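Local coordinates for alpha-L-rhamnosidase (Aspergillus terreus, PDB 6GSZ), which probably hydrolyses terminal non-reducing alpha-L-rhamnose residues from alpha-L-rhamnosides, at residues 174-178 against 513-517; 446-451 against 480-485; 454-458 against 490-494; 470-475 against 526-530. All coordinates share one frame; numbering follows the deposited sequence.

Interaction 1 (174-178 against 513-517)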
loop_
_atom_site.group_PDB
_atom_site.type_symbol
_atom_site.label_atom_id
_atom_site.label_comp_id
_atom_site.label_asym_id
_atom_site.label_seq_id
_atom_site.Cartn_x
_atom_site.Cartn_y
_atom_site.Cartn_z
ATOM N N GLY A 174 -3.822 9.419 -8.924
ATOM C CA GLY A 174 -3.614 8.007 -8.649
ATOM C C GLY A 174 -4.568 7.159 -9.483
ATOM O O GLY A 174 -5.245 7.693 -10.399
ATOM N N TRP A 175 -4.600 5.861 -9.222
ATOM C CA TRP A 175 -5.351 4.906 -10.000
ATOM C C TRP A 175 -6.567 4.383 -9.228
ATOM O O TRP A 175 -6.409 3.549 -8.317
ATOM C CB TRP A 175 -4.479 3.749 -10.487
ATOM C CG TRP A 175 -5.150 2.899 -11.516
ATOM C CD1 TRP A 175 -6.345 3.125 -12.137
ATOM C CD2 TRP A 175 -4.648 1.668 -12.059
ATOM N NE1 TRP A 175 -6.606 2.140 -13.057
ATOM C CE2 TRP A 175 -5.586 1.229 -13.025
ATOM C CE3 TRP A 175 -3.495 0.913 -11.836
ATOM C CZ2 TRP A 175 -5.385 0.083 -13.780
ATOM C CZ3 TRP A 175 -3.308 -0.241 -12.558
ATOM C CH2 TRP A 175 -4.231 -0.630 -13.541
ATOM N N GLN A 176 -7.758 4.896 -9.547
ATOM C CA GLN A 176 -9.038 4.386 -9.042
ATOM C C GLN A 176 -9.705 3.588 -10.175
ATOM O O GLN A 176 -9.355 3.761 -11.353
ATOM C CB GLN A 176 -9.946 5.519 -8.541
ATOM C CG GLN A 176 -9.324 6.301 -7.377
ATOM C CD GLN A 176 -8.427 7.446 -7.812
ATOM O OE1 GLN A 176 -8.835 8.284 -8.650
ATOM N NE2 GLN A 176 -7.217 7.569 -7.263
ATOM N N SER A 177 -10.766 2.868 -9.838
ATOM C CA SER A 177 -11.688 2.293 -10.793
ATOM C C SER A 177 -12.549 3.479 -11.243
ATOM O O SER A 177 -13.677 3.654 -10.810
ATOM C CB SER A 177 -12.507 1.175 -10.188
ATOM O OG SER A 177 -11.670 0.071 -9.847
ATOM N N TYR A 178 -11.995 4.246 -12.210
ATOM C CA TYR A 178 -12.473 5.615 -12.473
ATOM C C TYR A 178 -13.929 5.659 -12.933
ATOM O O TYR A 178 -14.588 6.685 -12.699
ATOM C CB TYR A 178 -11.650 6.283 -13.569
ATOM C CG TYR A 178 -10.185 6.414 -13.283
ATOM C CD1 TYR A 178 -9.704 7.236 -12.274
ATOM C CD2 TYR A 178 -9.248 5.746 -14.055
ATOM C CE1 TYR A 178 -8.345 7.437 -12.090
ATOM C CE2 TYR A 178 -7.889 5.915 -13.882
ATOM C CZ TYR A 178 -7.418 6.753 -12.884
ATOM O OH TYR A 178 -6.058 6.928 -12.746
ATOM N N ILE A 513 -7.575 -5.267 -9.436
ATOM C CA ILE A 513 -8.407 -4.126 -9.090
ATOM C C ILE A 513 -7.516 -2.903 -9.025
ATOM O O ILE A 513 -6.543 -2.854 -8.246
ATOM C CB ILE A 513 -9.056 -4.297 -7.718
ATOM C CG1 ILE A 513 -9.876 -5.586 -7.601
ATOM C CG2 ILE A 513 -9.862 -3.078 -7.325
ATOM C CD1 ILE A 513 -11.151 -5.669 -8.449
ATOM N N PRO A 514 -7.796 -1.829 -9.802
ATOM C CA PRO A 514 -8.889 -1.726 -10.792
ATOM C C PRO A 514 -8.813 -2.770 -11.915
ATOM O O PRO A 514 -7.709 -3.245 -12.272
ATOM C CB PRO A 514 -8.653 -0.336 -11.394
ATOM C CG PRO A 514 -7.997 0.459 -10.248
ATOM C CD PRO A 514 -7.060 -0.568 -9.633
ATOM N N ASN A 515 -9.991 -3.162 -12.382
ATOM C CA ASN A 515 -10.096 -4.248 -13.331
ATOM C C ASN A 515 -9.938 -3.716 -14.776
ATOM O O ASN A 515 -10.861 -3.096 -15.283
ATOM C CB ASN A 515 -11.423 -4.967 -13.160
ATOM C CG ASN A 515 -11.654 -6.026 -14.211
ATOM O OD1 ASN A 515 -10.674 -6.599 -14.697
ATOM N ND2 ASN A 515 -12.941 -6.332 -14.460
ATOM N N ILE A 516 -8.839 -4.100 -15.431
ATOM C CA ILE A 516 -8.580 -3.718 -16.818
ATOM C C ILE A 516 -8.950 -4.846 -17.773
ATOM O O ILE A 516 -8.746 -4.693 -18.961
ATOM C CB ILE A 516 -7.108 -3.307 -17.020
ATOM C CG1 ILE A 516 -6.123 -4.420 -16.628
ATOM C CG2 ILE A 516 -6.866 -2.026 -16.277
ATOM C CD1 ILE A 516 -4.739 -4.325 -17.215
ATOM N N HIS A 517 -9.411 -5.995 -17.271
ATOM C CA HIS A 517 -9.555 -7.232 -18.045
ATOM C C HIS A 517 -11.001 -7.573 -18.434
ATOM O O HIS A 517 -11.219 -8.617 -19.103
ATOM C CB HIS A 517 -8.940 -8.427 -17.298
ATOM C CG HIS A 517 -7.468 -8.296 -17.099
ATOM N ND1 HIS A 517 -6.831 -8.651 -15.933
ATOM C CD2 HIS A 517 -6.484 -7.876 -17.934
ATOM C CE1 HIS A 517 -5.517 -8.423 -16.055
ATOM N NE2 HIS A 517 -5.288 -7.935 -17.264
#
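The indole of W175 takes the ring of P514 on one face and a methyl of I516 at its rim. P514 CG stands 3.6 Å from the centroid of the five-membered ring, only 12° off its normal, which makes this a CH-pi contact. Near the indole plane, I516 CG2 approaches W175 CZ2 at 3.6 Å. The Y178 ring turns back on its own segment: the carbonyl O of Q176 lies over its centre, and Y178 OH donates to G174 O at 2.6 Å. With CG anti to the backbone N (chi1 -168°), W175 swings its indole out toward the proline. P514 suits this place because its rigid ring, following a cis peptide bond, offers a compact CH surface to an aromatic. One loop comes from the galactose-binding-like domain (the family's alpha-L-rhamnosidase N-terminal domain) and the other from the six-hairpin glycosidase domain, so this CH-pi contact belongs to an interdomain seam. W175 also stacks with W208, and its NE1 is hydrogen-bonded to Y223. Beside the proline, S177 OG sits 3.4 Å from P514 CB while its hydrogen bond goes to E501 OE2, the same carboxylate oxygen that the backbone N of N515 uses.

Interaction 2 (446-451 against 480-485)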
loop_
_atom_site.group_PDB
_atom_site.type_symbol
_atom_site.label_atom_id
_atom_site.label_comp_id
_atom_site.label_asym_id
_atom_site.label_seq_id
_atom_site.Cartn_x
_atom_site.Cartn_y
_atom_site.Cartn_z
ATOM N N ILE A 446 11.883 -6.524 2.887
ATOM C CA ILE A 446 10.427 -6.572 2.899
ATOM C C ILE A 446 9.842 -5.162 2.941
ATOM O O ILE A 446 8.917 -4.780 2.177
ATOM C CB ILE A 446 9.916 -7.408 4.087
ATOM C CG1 ILE A 446 10.363 -8.863 3.916
ATOM C CG2 ILE A 446 8.410 -7.290 4.242
ATOM C CD1 ILE A 446 10.137 -9.736 5.154
ATOM N N LEU A 447 10.429 -4.347 3.786
ATOM C CA LEU A 447 10.051 -2.925 3.889
ATOM C C LEU A 447 10.173 -2.238 2.511
ATOM O O LEU A 447 9.241 -1.500 2.092
ATOM C CB LEU A 447 10.971 -2.267 4.921
ATOM C CG LEU A 447 10.946 -0.749 5.028
ATOM C CD1 LEU A 447 9.616 -0.226 5.498
ATOM C CD2 LEU A 447 12.090 -0.257 5.902
ATOM N N TRP A 448 11.301 -2.454 1.841
ATOM C CA TRP A 448 11.482 -1.851 0.542
ATOM C C TRP A 448 10.525 -2.420 -0.518
ATOM O O TRP A 448 10.128 -1.649 -1.430
ATOM C CB TRP A 448 12.947 -1.951 0.096
ATOM C CG TRP A 448 13.802 -0.899 0.722
ATOM C CD1 TRP A 448 14.672 -1.047 1.765
ATOM C CD2 TRP A 448 13.947 0.475 0.297
ATOM N NE1 TRP A 448 15.292 0.134 2.042
ATOM C CE2 TRP A 448 14.938 1.068 1.107
ATOM C CE3 TRP A 448 13.415 1.242 -0.751
ATOM C CZ2 TRP A 448 15.314 2.407 0.992
ATOM C CZ3 TRP A 448 13.818 2.546 -0.904
ATOM C CH2 TRP A 448 14.745 3.128 -0.038
ATOM N N SER A 449 10.203 -3.721 -0.474
ATOM C CA SER A 449 9.215 -4.259 -1.393
ATOM C C SER A 449 7.817 -3.667 -1.133
ATOM O O SER A 449 7.010 -3.463 -2.071
ATOM C CB SER A 449 9.209 -5.760 -1.456
ATOM O OG SER A 449 10.320 -6.234 -2.187
ATOM N N MET A 450 7.484 -3.423 0.136
ATOM C CA MET A 450 6.244 -2.770 0.454
ATOM C C MET A 450 6.234 -1.336 -0.119
ATOM O O MET A 450 5.229 -0.915 -0.739
ATOM C CB MET A 450 5.951 -2.792 1.961
ATOM C CG MET A 450 4.686 -1.982 2.314
ATOM S SD MET A 450 4.117 -2.353 3.921
ATOM C CE MET A 450 2.602 -1.390 3.846
ATOM N N ARG A 451 7.299 -0.597 0.164
ATOM C CA ARG A 451 7.392 0.763 -0.375
ATOM C C ARG A 451 7.241 0.782 -1.904
ATOM O O ARG A 451 6.563 1.662 -2.457
ATOM C CB ARG A 451 8.736 1.384 -0.003
ATOM C CG ARG A 451 8.872 1.713 1.467
ATOM C CD ARG A 451 10.303 2.042 1.828
ATOM N NE ARG A 451 10.424 2.483 3.194
ATOM C CZ ARG A 451 11.591 2.705 3.820
ATOM N NH1 ARG A 451 12.740 2.323 3.257
ATOM N NH2 ARG A 451 11.577 3.257 5.027
ATOM N N THR A 480 1.327 -8.683 7.149
ATOM C CA THR A 480 2.627 -8.062 7.227
ATOM C C THR A 480 2.515 -6.528 7.003
ATOM O O THR A 480 3.044 -5.700 7.763
ATOM C CB THR A 480 3.603 -8.709 6.227
ATOM O OG1 THR A 480 3.699 -10.115 6.486
ATOM C CG2 THR A 480 4.973 -8.057 6.315
ATOM N N ALA A 481 1.846 -6.154 5.908
ATOM C CA ALA A 481 1.809 -4.767 5.477
ATOM C C ALA A 481 1.248 -3.851 6.566
ATOM O O ALA A 481 1.771 -2.777 6.820
ATOM C CB ALA A 481 0.916 -4.649 4.265
ATOM N N ASN A 482 0.148 -4.295 7.227
ATOM C CA ASN A 482 -0.576 -3.482 8.141
ATOM C C ASN A 482 0.179 -3.254 9.472
ATOM O O ASN A 482 -0.217 -2.381 10.267
ATOM C CB ASN A 482 -1.916 -4.126 8.514
ATOM C CG ASN A 482 -2.888 -4.326 7.379
ATOM O OD1 ASN A 482 -2.640 -3.840 6.245
ATOM N ND2 ASN A 482 -4.058 -4.903 7.655
ATOM N N PHE A 483 1.247 -4.021 9.689
ATOM C CA PHE A 483 2.132 -3.783 10.802
ATOM C C PHE A 483 3.193 -2.736 10.428
ATOM O O PHE A 483 3.570 -1.855 11.236
ATOM C CB PHE A 483 2.810 -5.100 11.190
ATOM C CG PHE A 483 3.689 -5.046 12.411
ATOM C CD1 PHE A 483 5.017 -4.672 12.329
ATOM C CD2 PHE A 483 3.202 -5.433 13.656
ATOM C CE1 PHE A 483 5.843 -4.668 13.453
ATOM C CE2 PHE A 483 4.039 -5.484 14.771
ATOM C CZ PHE A 483 5.354 -5.087 14.670
ATOM N N ILE A 484 3.714 -2.818 9.195
ATOM C CA ILE A 484 4.847 -1.940 8.821
ATOM C C ILE A 484 4.405 -0.482 8.637
ATOM O O ILE A 484 5.114 0.422 9.065
ATOM C CB ILE A 484 5.576 -2.490 7.587
ATOM C CG1 ILE A 484 6.076 -3.923 7.832
ATOM C CG2 ILE A 484 6.699 -1.559 7.153
ATOM C CD1 ILE A 484 6.757 -4.525 6.656
ATOM N N TYR A 485 3.233 -0.295 7.998
ATOM C CA TYR A 485 2.691 1.038 7.774
ATOM C C TYR A 485 1.204 1.041 8.116
ATOM O O TYR A 485 0.553 0.005 8.079
ATOM C CB TYR A 485 2.813 1.446 6.299
ATOM C CG TYR A 485 4.172 1.916 5.811
ATOM C CD1 TYR A 485 4.552 3.247 5.952
ATOM C CD2 TYR A 485 5.086 1.050 5.229
ATOM C CE1 TYR A 485 5.788 3.697 5.500
ATOM C CE2 TYR A 485 6.318 1.489 4.780
ATOM C CZ TYR A 485 6.680 2.817 4.927
ATOM O OH TYR A 485 7.906 3.275 4.487
#
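R451 meets Y485 through NE, with neither terminal nitrogen taking the phenol: NE donates to Y485 OH at 2.9 Å, nearly straight at 168°, with the oxygen exactly in the guanidinium plane. The arginine chain is extended from CG to NE, and its planar head lies at 58° to the tyrosine ring. L447 CD2 covers one face of the guanidinium, while W448 meets its edge and takes NH1 over its own indole, so the head is packed as well as bonded. Arginine suits the place because its long extended chain carries NE to the phenol while its flat head packs under L447 CD2 and against W448. Next to it, M450 reaches across with an extended chain, CG anti to the backbone N. Its sulfur lies at the edge of the Y485 ring, 5.1 Å from the centroid, in a Met-aromatic contact, and its flexible thioether ends in CE, with M450 CE 3.7 Å from A481 CB. Branched aliphatic side chains fill the remaining interface: L447 CD1 touches I484 CG2 at 3.6 Å and also the tyrosine rim, while I446 CG2 meets I484 CD1 and T480 CG2. The axes of segments 446-451 and 480-484, of helices 437-453 and 471-484, pass 10.8 Å apart and cross nearly at right angles (-94°) within the six-hairpin glycosidase domain, whose fold is an (alpha/alpha)6 barrel.

Interaction 3 (454-458 against 490-494). With EDO (1,2-ethanediol), chain B.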
loop_
_atom_site.group_PDB
_atom_site.type_symbol
_atom_site.label_atom_id
_atom_site.label_comp_id
_atom_site.label_asym_id
_atom_site.label_seq_id
_atom_site.Cartn_x
_atom_site.Cartn_y
_atom_site.Cartn_z
ATOM N N PHE A 454 3.228 -0.144 -2.777
ATOM C CA PHE A 454 2.072 0.599 -2.263
ATOM C C PHE A 454 2.104 1.952 -2.967
ATOM O O PHE A 454 2.644 2.916 -2.463
ATOM C CB PHE A 454 2.100 0.653 -0.732
ATOM C CG PHE A 454 1.463 -0.543 -0.060
ATOM C CD1 PHE A 454 1.962 -1.832 -0.225
ATOM C CD2 PHE A 454 0.273 -0.378 0.629
ATOM C CE1 PHE A 454 1.341 -2.917 0.393
ATOM C CE2 PHE A 454 -0.341 -1.474 1.225
ATOM C CZ PHE A 454 0.162 -2.725 1.048
ATOM N N PHE A 455 1.672 1.914 -4.230
ATOM C CA PHE A 455 1.830 3.068 -5.155
ATOM C C PHE A 455 0.450 3.374 -5.725
ATOM O O PHE A 455 0.159 2.903 -6.840
ATOM C CB PHE A 455 2.813 2.704 -6.265
ATOM C CG PHE A 455 3.432 3.862 -7.013
ATOM C CD1 PHE A 455 2.714 4.568 -7.987
ATOM C CD2 PHE A 455 4.725 4.281 -6.735
ATOM C CE1 PHE A 455 3.283 5.625 -8.660
ATOM C CE2 PHE A 455 5.287 5.341 -7.429
ATOM C CZ PHE A 455 4.574 6.014 -8.376
ATOM N N SER A 456 -0.396 4.052 -4.932
ATOM C CA SER A 456 -1.854 4.372 -5.182
ATOM C C SER A 456 -2.721 3.123 -4.888
ATOM O O SER A 456 -3.703 3.239 -4.180
ATOM C CB SER A 456 -2.132 5.020 -6.577
ATOM O OG SER A 456 -3.446 5.444 -6.629
ATOM N N ILE A 457 -2.348 1.986 -5.497
ATOM C CA ILE A 457 -2.982 0.669 -5.328
ATOM C C ILE A 457 -1.879 -0.315 -4.904
ATOM O O ILE A 457 -0.692 -0.039 -5.096
ATOM C CB ILE A 457 -3.673 0.218 -6.628
ATOM C CG1 ILE A 457 -2.655 0.019 -7.754
ATOM C CG2 ILE A 457 -4.779 1.172 -7.023
ATOM C CD1 ILE A 457 -3.143 -0.889 -8.865
ATOM N N PRO A 458 -2.223 -1.470 -4.299
ATOM C CA PRO A 458 -1.236 -2.475 -3.954
ATOM C C PRO A 458 -0.897 -3.299 -5.193
ATOM O O PRO A 458 -1.687 -4.138 -5.630
ATOM C CB PRO A 458 -1.936 -3.295 -2.864
ATOM C CG PRO A 458 -3.419 -3.163 -3.209
ATOM C CD PRO A 458 -3.581 -1.857 -3.950
ATOM N N PHE A 490 -5.562 3.728 2.772
ATOM C CA PHE A 490 -5.147 3.204 1.470
ATOM C C PHE A 490 -6.010 2.009 1.080
ATOM O O PHE A 490 -6.508 1.908 -0.028
ATOM C CB PHE A 490 -3.667 2.868 1.554
ATOM C CG PHE A 490 -3.031 2.247 0.350
ATOM C CD1 PHE A 490 -3.196 0.913 0.068
ATOM C CD2 PHE A 490 -2.279 3.002 -0.537
ATOM C CE1 PHE A 490 -2.577 0.302 -1.013
ATOM C CE2 PHE A 490 -1.643 2.381 -1.598
ATOM C CZ PHE A 490 -1.813 1.048 -1.869
ATOM N N LEU A 491 -6.152 1.050 1.995
ATOM C CA LEU A 491 -6.913 -0.172 1.682
ATOM C C LEU A 491 -8.415 0.084 1.736
ATOM O O LEU A 491 -9.153 -0.576 0.999
ATOM C CB LEU A 491 -6.489 -1.312 2.600
ATOM C CG LEU A 491 -5.085 -1.844 2.339
ATOM C CD1 LEU A 491 -4.697 -2.815 3.428
ATOM C CD2 LEU A 491 -4.957 -2.482 0.951
ATOM N N ARG A 492 -8.856 1.085 2.521
ATOM C CA ARG A 492 -10.257 1.420 2.481
ATOM C C ARG A 492 -10.700 1.774 1.044
ATOM O O ARG A 492 -11.764 1.337 0.558
ATOM C CB ARG A 492 -10.581 2.572 3.429
ATOM C CG ARG A 492 -12.066 2.833 3.611
ATOM C CD ARG A 492 -12.383 4.017 4.504
ATOM N NE ARG A 492 -13.793 3.959 4.883
ATOM C CZ ARG A 492 -14.305 4.685 5.880
ATOM N NH1 ARG A 492 -13.580 5.683 6.407
ATOM N NH2 ARG A 492 -15.514 4.380 6.381
ATOM N N ALA A 493 -9.897 2.643 0.416
ATOM C CA ALA A 493 -10.176 3.106 -0.945
ATOM C C ALA A 493 -10.140 1.930 -1.936
ATOM O O ALA A 493 -11.057 1.766 -2.788
ATOM C CB ALA A 493 -9.204 4.215 -1.304
ATOM N N TRP A 494 -9.089 1.122 -1.836
ATOM C CA TRP A 494 -8.937 -0.011 -2.743
ATOM C C TRP A 494 -10.141 -0.949 -2.667
ATOM O O TRP A 494 -10.656 -1.465 -3.669
ATOM C CB TRP A 494 -7.606 -0.708 -2.513
ATOM C CG TRP A 494 -7.318 -1.797 -3.481
ATOM C CD1 TRP A 494 -6.952 -1.646 -4.788
ATOM C CD2 TRP A 494 -7.385 -3.206 -3.265
ATOM N NE1 TRP A 494 -6.771 -2.879 -5.371
ATOM C CE2 TRP A 494 -7.061 -3.864 -4.472
ATOM C CE3 TRP A 494 -7.727 -3.998 -2.156
ATOM C CZ2 TRP A 494 -7.040 -5.253 -4.615
ATOM C CZ3 TRP A 494 -7.727 -5.364 -2.298
ATOM C CH2 TRP A 494 -7.404 -5.988 -3.507
HETATM C C1 EDO B . -5.211 5.499 -1.597
HETATM O O1 EDO B . -4.444 5.481 -2.854
HETATM C C2 EDO B . -4.747 6.562 -0.595
HETATM O O2 EDO B . -3.738 6.070 0.383
HETATM O O HOH W 1 -5.798 2.625 -2.609
#
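F490 and W494, one helical turn apart, both hold CG anti to the backbone N (chi1 177° for F490), which sends the two aromatic groups together toward the loop 454-458. The contact packs this loop, between helices 437-453 and 471-484, onto helix 488-503 of the (alpha/alpha)6 domain. F490 meets F454 in an offset stack, with centroids 4.8 Å apart and planes inclined by 30°; F454 CD2 lies over one face of F490, offset toward the rim. The end of the ring pushes against the loop backbone, F490 CZ coming within 3.3 Å of I457 C. A flat phenyl suits this position, because it can offer one face to F454 while its rim meets the loop backbone. P458 lies over the indole of W494, its CD 3.6 Å from the centroid of the five-membered ring in a CH-pi contact. The proline ring gives a firm CH surface there, while the indole NE1 bonds to I513. A water donates to S456 O at 2.7 Å and to F490 O at 2.8 Å, sitting over the F490 face opposite F454. The S456 hydroxyl turns instead to W175. Direct contact between loop and helix therefore rests on dispersion and CH-pi attraction, and the S456 carbonyl oxygen accepts from the water and, in this crystal, from O1 of a 1,2-ethanediol probably left from the crystallisation liquor.

Interaction 4 (470-475 against 526-530). With BGC (beta-D-glucopyranose), chain C.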
loop_
_atom_site.group_PDB
_atom_site.type_symbol
_atom_site.label_atom_id
_atom_site.label_comp_id
_atom_site.label_asym_id
_atom_site.label_seq_id
_atom_site.Cartn_x
_atom_site.Cartn_y
_atom_site.Cartn_z
ATOM N N TRP A 470 -3.169 -6.888 -8.108
ATOM C CA TRP A 470 -3.418 -8.332 -7.999
ATOM C C TRP A 470 -3.963 -8.719 -6.605
ATOM O O TRP A 470 -3.372 -8.443 -5.554
ATOM C CB TRP A 470 -2.160 -9.104 -8.347
ATOM C CG TRP A 470 -1.961 -9.274 -9.828
ATOM C CD1 TRP A 470 -1.150 -8.548 -10.649
ATOM C CD2 TRP A 470 -2.563 -10.284 -10.643
ATOM N NE1 TRP A 470 -1.214 -9.048 -11.920
ATOM C CE2 TRP A 470 -2.089 -10.101 -11.957
ATOM C CE3 TRP A 470 -3.460 -11.309 -10.382
ATOM C CZ2 TRP A 470 -2.480 -10.936 -12.995
ATOM C CZ3 TRP A 470 -3.856 -12.136 -11.401
ATOM C CH2 TRP A 470 -3.376 -11.932 -12.709
ATOM N N THR A 471 -5.132 -9.340 -6.639
ATOM C CA THR A 471 -5.908 -9.619 -5.424
ATOM C C THR A 471 -5.238 -10.645 -4.503
ATOM O O THR A 471 -5.216 -10.483 -3.297
ATOM C CB THR A 471 -7.332 -9.996 -5.847
ATOM O OG1 THR A 471 -7.317 -11.049 -6.821
ATOM C CG2 THR A 471 -8.064 -8.791 -6.378
ATOM N N GLY A 472 -4.720 -11.737 -5.068
ATOM C CA GLY A 472 -4.159 -12.766 -4.228
ATOM C C GLY A 472 -2.936 -12.265 -3.476
ATOM O O GLY A 472 -2.715 -12.601 -2.295
ATOM N N ASP A 473 -2.089 -11.452 -4.115
ATOM C CA ASP A 473 -0.851 -11.012 -3.520
ATOM C C ASP A 473 -1.143 -10.186 -2.249
ATOM O O ASP A 473 -0.478 -10.367 -1.228
ATOM C CB ASP A 473 -0.008 -10.188 -4.503
ATOM C CG ASP A 473 0.332 -10.865 -5.817
ATOM O OD1 ASP A 473 -0.603 -11.440 -6.431
ATOM O OD2 ASP A 473 1.530 -10.839 -6.189
ATOM N N ILE A 474 -2.112 -9.266 -2.326
ATOM C CA ILE A 474 -2.422 -8.447 -1.170
ATOM C C ILE A 474 -3.136 -9.270 -0.095
ATOM O O ILE A 474 -2.959 -9.005 1.080
ATOM C CB ILE A 474 -3.117 -7.122 -1.546
ATOM C CG1 ILE A 474 -3.284 -6.215 -0.334
ATOM C CG2 ILE A 474 -4.426 -7.347 -2.251
ATOM C CD1 ILE A 474 -1.971 -5.837 0.357
ATOM N N HIS A 475 -3.904 -10.270 -0.500
ATOM C CA HIS A 475 -4.489 -11.182 0.480
ATOM C C HIS A 475 -3.361 -11.804 1.319
ATOM O O HIS A 475 -3.411 -11.816 2.562
ATOM C CB HIS A 475 -5.385 -12.214 -0.213
ATOM C CG HIS A 475 -6.150 -13.118 0.704
ATOM N ND1 HIS A 475 -6.898 -14.170 0.189
ATOM C CD2 HIS A 475 -6.224 -13.216 2.048
ATOM C CE1 HIS A 475 -7.440 -14.856 1.205
ATOM N NE2 HIS A 475 -7.050 -14.278 2.342
ATOM N N ILE A 526 -8.320 -17.727 -3.218
ATOM C CA ILE A 526 -7.171 -16.923 -2.731
ATOM C C ILE A 526 -7.237 -15.502 -3.312
ATOM O O ILE A 526 -7.259 -14.558 -2.566
ATOM C CB ILE A 526 -5.801 -17.592 -2.953
ATOM C CG1 ILE A 526 -5.799 -19.051 -2.463
ATOM C CG2 ILE A 526 -4.713 -16.763 -2.276
ATOM C CD1 ILE A 526 -4.570 -19.804 -2.857
ATOM N N TRP A 527 -7.187 -15.415 -4.644
ATOM C CA TRP A 527 -7.377 -14.172 -5.406
ATOM C C TRP A 527 -8.801 -13.669 -5.152
ATOM O O TRP A 527 -8.943 -12.617 -4.537
ATOM C CB TRP A 527 -7.068 -14.460 -6.884
ATOM C CG TRP A 527 -5.598 -14.399 -7.179
ATOM C CD1 TRP A 527 -4.948 -13.403 -7.849
ATOM C CD2 TRP A 527 -4.567 -15.344 -6.821
ATOM N NE1 TRP A 527 -3.609 -13.654 -7.903
ATOM C CE2 TRP A 527 -3.338 -14.829 -7.261
ATOM C CE3 TRP A 527 -4.551 -16.573 -6.145
ATOM C CZ2 TRP A 527 -2.123 -15.486 -7.078
ATOM C CZ3 TRP A 527 -3.344 -17.217 -5.947
ATOM C CH2 TRP A 527 -2.142 -16.690 -6.411
ATOM N N GLY A 528 -9.833 -14.449 -5.466
ATOM C CA GLY A 528 -11.161 -13.975 -5.214
ATOM C C GLY A 528 -11.446 -13.805 -3.722
ATOM O O GLY A 528 -12.209 -12.925 -3.314
ATOM N N ASP A 529 -10.836 -14.690 -2.921
ATOM C CA ASP A 529 -11.004 -14.657 -1.472
ATOM C C ASP A 529 -10.458 -13.368 -0.852
ATOM O O ASP A 529 -10.737 -13.120 0.322
ATOM C CB ASP A 529 -10.399 -15.878 -0.798
ATOM C CG ASP A 529 -11.181 -17.155 -1.105
ATOM O OD1 ASP A 529 -12.418 -17.163 -0.809
ATOM O OD2 ASP A 529 -10.523 -18.105 -1.589
ATOM N N ALA A 530 -9.690 -12.547 -1.594
ATOM C CA ALA A 530 -9.243 -11.276 -1.048
ATOM C C ALA A 530 -10.385 -10.396 -0.537
ATOM O O ALA A 530 -10.164 -9.581 0.397
ATOM C CB ALA A 530 -8.438 -10.510 -2.061
HETATM C C2 BGC C . 0.955 -11.754 -9.566
HETATM C C3 BGC C . 0.177 -13.027 -9.382
HETATM C C4 BGC C . -0.560 -13.568 -10.587
HETATM C C5 BGC C . 0.425 -13.562 -11.653
HETATM C C6 BGC C . -0.293 -14.154 -12.851
HETATM C C1 BGC C . 1.804 -11.848 -10.821
HETATM O O1 BGC C . 2.622 -10.697 -10.896
HETATM O O2 BGC C . 1.998 -11.676 -8.623
HETATM O O3 BGC C . -0.823 -12.753 -8.554
HETATM O O4 BGC C . -1.187 -14.865 -10.454
HETATM O O5 BGC C . 1.032 -12.263 -11.949
HETATM O O6 BGC C . 0.573 -14.046 -13.986
#
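W527 lies against G472 in a CH-pi contact, the glycine CA being 3.5 Å from the centroid of the five-membered ring and 4° off its normal. Having no side chain, glycine brings the helix backbone right down onto the indole. W470 and W527 meet rim to rim, their planes at 88° and W470 CE3 3.4 Å from W527 NE1. The cross-segment hydrogen bond is that of H475: ND1 donates to I526 O at 2.8 Å, in the carbonyl plane and on a lone pair. Imidazole suits this task, its N-H pointing outward in the ring plane, and CG anti to the backbone N directs it to the loop. T471 OG1, packed at W527, bonds to Y511 O. Sugar binding joins both segments. W470 offers a face to C4 of beta-D-glucopyranose, D473 OD1 and OD2 accept from O3 (2.5 Å) and O2 (2.6 Å), and W527 NE1 donates to O3 at 3.0 Å. D460 and H761 bond the same sugar from elsewhere in the pocket. The contact sets the first turn of helix 471-484 beside the loop leading into helix 530-542; helix 598-619 covers I526 and D529, and W494 of helix 488-503 packs on T471 and I474.

How the interactions relate
Interactions 2, 3 and 4 lie in the six-hairpin glycosidase domain, and interaction 1 ties that domain to the galactose-binding-like domain. Interaction 4 holds part of the glucose pocket; the W494 side chain of interaction 3 is about 11 Å from the sugar. Helix 471-484 carries its start in interaction 4 and its end in interaction 2, whose centres are about 17 Å apart. Between them, I474 packs on W494, with its CG2 3.5 Å from W494 CH2, and on F454, whose CZ in turn meets A481 CB at 3.8 Å. Interactions 1 and 3 join through two probable hydrogen bonds, W175 N to S456 OG and I513 O to W494 NE1, each 2.9 Å.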